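Local coordinates for DNA protection during starvation protein (Halobacterium salinarum, PDB 1TJO), which probably protects DNA from oxidative damage by oxidising ferrous iron with hydrogen peroxide and storing the ferric mineral inside a hollow dodecamer, at residues D106-E110 against D111-I115. Residues are numbered along the deposited sequence; the frame is centred on the assembly and turned at random.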
ATOM      1  N   ASP A 106      -7.991  21.365 -34.948  1.00 24.55           N
ATOM      2  CA  ASP A 106      -8.525  20.548 -36.030  1.00 25.80           C
ATOM      3  C   ASP A 106      -8.800  19.145 -35.524  1.00 25.74           C
ATOM      4  O   ASP A 106      -7.936  18.548 -34.914  1.00 26.58           O
ATOM      5  CB  ASP A 106      -7.510  20.446 -37.160  1.00 27.16           C
ATOM      6  CG  ASP A 106      -7.103  21.791 -37.685  1.00 30.23           C
ATOM      7  OD1 ASP A 106      -8.003  22.562 -38.074  1.00 33.39           O
ATOM      8  OD2 ASP A 106      -5.920  22.164 -37.690  1.00 36.64           O
ATOM      9  N   VAL A 107      -9.993  18.637 -35.797  1.00 25.04           N
ATOM     10  CA  VAL A 107     -10.437  17.329 -35.368  1.00 25.92           C
ATOM     11  C   VAL A 107     -10.446  16.374 -36.552  1.00 25.20           C
ATOM     12  O   VAL A 107     -10.865  16.758 -37.649  1.00 23.91           O
ATOM     13  CB  VAL A 107     -11.860  17.419 -34.742  1.00 27.21           C
ATOM     14  CG1 VAL A 107     -11.980  18.604 -33.808  1.00 28.68           C
ATOM     15  CG2 VAL A 107     -12.916  17.533 -35.771  1.00 32.49           C
ATOM     16  N   GLU A 108      -9.986  15.148 -36.375  1.00 23.39           N
ATOM     17  CA  GLU A 108     -10.118  14.130 -37.408  1.00 23.62           C
ATOM     18  C   GLU A 108     -11.561  13.853 -37.701  1.00 23.51           C
ATOM     19  O   GLU A 108     -12.383  13.858 -36.800  1.00 24.59           O
ATOM     20  CB  GLU A 108      -9.541  12.772 -36.970  1.00 23.78           C
ATOM     21  CG  GLU A 108      -8.070  12.687 -37.101  1.00 24.66           C
ATOM     22  CD  GLU A 108      -7.465  11.355 -36.715  1.00 21.07           C
ATOM     23  OE1 GLU A 108      -6.231  11.285 -36.792  1.00 22.96           O
ATOM     24  OE2 GLU A 108      -8.192  10.379 -36.384  1.00 19.59           O
ATOM     25  N   ASP A 109     -11.847  13.481 -38.940  1.00 24.12           N
ATOM     26  CA  ASP A 109     -13.159  12.942 -39.252  1.00 24.80           C
ATOM     27  C   ASP A 109     -13.259  11.517 -38.674  1.00 23.27           C
ATOM     28  O   ASP A 109     -12.316  11.032 -38.065  1.00 23.46           O
ATOM     29  CB  ASP A 109     -13.484  13.039 -40.745  1.00 25.19           C
ATOM     30  CG  ASP A 109     -12.699  12.107 -41.628  1.00 30.09           C
ATOM     31  OD1 ASP A 109     -12.784  12.337 -42.862  1.00 34.31           O
ATOM     32  OD2 ASP A 109     -12.068  11.111 -41.277  1.00 31.68           O
ATOM     33  N   GLU A 110     -14.386  10.859 -38.853  1.00 21.75           N
ATOM     34  CA  GLU A 110     -14.650   9.610 -38.108  1.00 22.25           C
ATOM     35  C   GLU A 110     -14.027   8.353 -38.681  1.00 22.79           C
ATOM     36  O   GLU A 110     -14.151   7.252 -38.082  1.00 24.41           O
ATOM     37  CB  GLU A 110     -16.169   9.427 -37.921  1.00 22.61           C
ATOM     38  CG  GLU A 110     -16.734  10.438 -36.943  1.00 23.67           C
ATOM     39  CD  GLU A 110     -16.212  10.208 -35.534  1.00 23.21           C
ATOM     40  OE1 GLU A 110     -15.592  11.143 -34.979  1.00 25.51           O
ATOM     41  OE2 GLU A 110     -16.437   9.107 -35.002  1.00 23.59           O
ATOM     42  N   ASP A 111     -13.352   8.460 -39.816  1.00 21.41           N
ATOM     43  CA  ASP A 111     -12.632   7.308 -40.311  1.00 21.19           C
ATOM     44  C   ASP A 111     -11.377   7.147 -39.467  1.00 21.20           C
ATOM     45  O   ASP A 111     -10.994   8.063 -38.726  1.00 21.05           O
ATOM     46  CB  ASP A 111     -12.276   7.452 -41.774  1.00 21.52           C
ATOM     47  CG  ASP A 111     -13.501   7.431 -42.679  1.00 23.89           C
ATOM     48  OD1 ASP A 111     -14.586   6.957 -42.262  1.00 22.87           O
ATOM     49  OD2 ASP A 111     -13.429   7.835 -43.849  1.00 25.33           O
ATOM     50  N   VAL A 112     -10.800   5.944 -39.556  1.00 20.20           N
ATOM     51  CA  VAL A 112      -9.593   5.574 -38.819  1.00 20.43           C
ATOM     52  C   VAL A 112      -8.390   5.593 -39.732  1.00 20.54           C
ATOM     53  O   VAL A 112      -8.400   4.967 -40.775  1.00 20.89           O
ATOM     54  CB  VAL A 112      -9.769   4.181 -38.205  1.00 21.23           C
ATOM     55  CG1 VAL A 112      -8.490   3.726 -37.462  1.00 21.50           C
ATOM     56  CG2 VAL A 112     -10.922   4.209 -37.266  1.00 22.32           C
ATOM     57  N   TYR A 113      -7.346   6.300 -39.327  1.00 18.86           N
ATOM     58  CA  TYR A 113      -6.150   6.425 -40.124  1.00 20.63           C
ATOM     59  C   TYR A 113      -5.017   5.666 -39.482  1.00 20.59           C
ATOM     60  O   TYR A 113      -5.082   5.253 -38.306  1.00 20.94           O
ATOM     61  CB  TYR A 113      -5.824   7.886 -40.296  1.00 20.70           C
ATOM     62  CG  TYR A 113      -6.995   8.562 -40.961  1.00 22.40           C
ATOM     63  CD1 TYR A 113      -7.953   9.244 -40.238  1.00 22.21           C
ATOM     64  CD2 TYR A 113      -7.183   8.436 -42.333  1.00 22.63           C
ATOM     65  CE1 TYR A 113      -9.084   9.804 -40.867  1.00 25.28           C
ATOM     66  CE2 TYR A 113      -8.261   8.985 -42.949  1.00 24.95           C
ATOM     67  CZ  TYR A 113      -9.212   9.663 -42.232  1.00 24.70           C
ATOM     68  OH  TYR A 113     -10.289  10.212 -42.902  1.00 25.58           O
ATOM     69  N   ASP A 114      -3.965   5.473 -40.260  1.00 21.27           N
ATOM     70  CA  ASP A 114      -2.824   4.739 -39.768  1.00 21.03           C
ATOM     71  C   ASP A 114      -2.233   5.474 -38.592  1.00 20.47           C
ATOM     72  O   ASP A 114      -2.515   6.684 -38.351  1.00 19.60           O
ATOM     73  CB  ASP A 114      -1.776   4.530 -40.861  1.00 22.89           C
ATOM     74  CG  ASP A 114      -1.252   5.813 -41.389  1.00 26.16           C
ATOM     75  OD1 ASP A 114      -1.676   6.204 -42.483  1.00 40.38           O
ATOM     76  OD2 ASP A 114      -0.489   6.558 -40.786  1.00 29.43           O
ATOM     77  N   ILE A 115      -1.373   4.791 -37.864  1.00 19.42           N
ATOM     78  CA  ILE A 115      -0.867   5.402 -36.622  1.00 19.66           C
ATOM     79  C   ILE A 115       0.015   6.644 -36.816  1.00 19.22           C
ATOM     80  O   ILE A 115      -0.046   7.577 -36.022  1.00 19.54           O
ATOM     81  CB  ILE A 115      -0.221   4.317 -35.667  1.00 20.40           C
ATOM     82  CG1 ILE A 115       0.065   4.913 -34.284  1.00 20.66           C
ATOM     83  CG2 ILE A 115       1.046   3.731 -36.265  1.00 21.68           C
ATOM     84  CD1 ILE A 115      -1.172   5.387 -33.557  1.00 19.49           C
TER
HETATM   85  O   HOH W   1      -7.172   7.709 -36.785  1.00 25.87           O
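The hydroxyl of Tyr113 donates to the carboxylate of Asp109, OH to OD2 2.6 Å, and this short bond closes the turn of chain between them. OD2 meets the hydroxyl on its syn side, close to the plane of the tyrosine ring, while carboxylate and ring planes are 27° apart. The same oxygen accepts a second bond from above the carboxylate plane, Asp111 N to Asp109 OD2 at 3.3 Å, in the manner of an Asx turn. With CG lodged between the backbone N and the carbonyl carbon (chi1 71°), Asp109 turns its carboxylate forward toward Asp111 N, where both donors converge on OD2. They probably also offset the repulsion from Asp111, whose OD2 lies 4.4 Å from Asp109 OD2. A phenylalanine in place of Tyr113 would probably leave Asp109 OD2 with the backbone bond alone and its carboxylate freer to turn.

Deeper in the loop lies Glu108, which is buried; its OE2 comes 4.0 Å from Tyr113 CD1 at the ring edge. A water joins Glu108 OE2 to Tyr113 N, and a salt bridge from Lys50 and a hydrogen bond from His51 also reach OE2, which probably balances its charge. Asp109, by contrast, is exposed, though its carboxylate fits closely against the ring edge.

Glu110 and Asp111 bond to Ser95 and Ala11 of a neighbouring subunit. This loop links helix 96-102 to helix 115-142, where Asp114 is the N-cap and accepts from Thr117 N, and Glu108 ties it to helices 24-54 and 115-142, through Lys50 and Asn121.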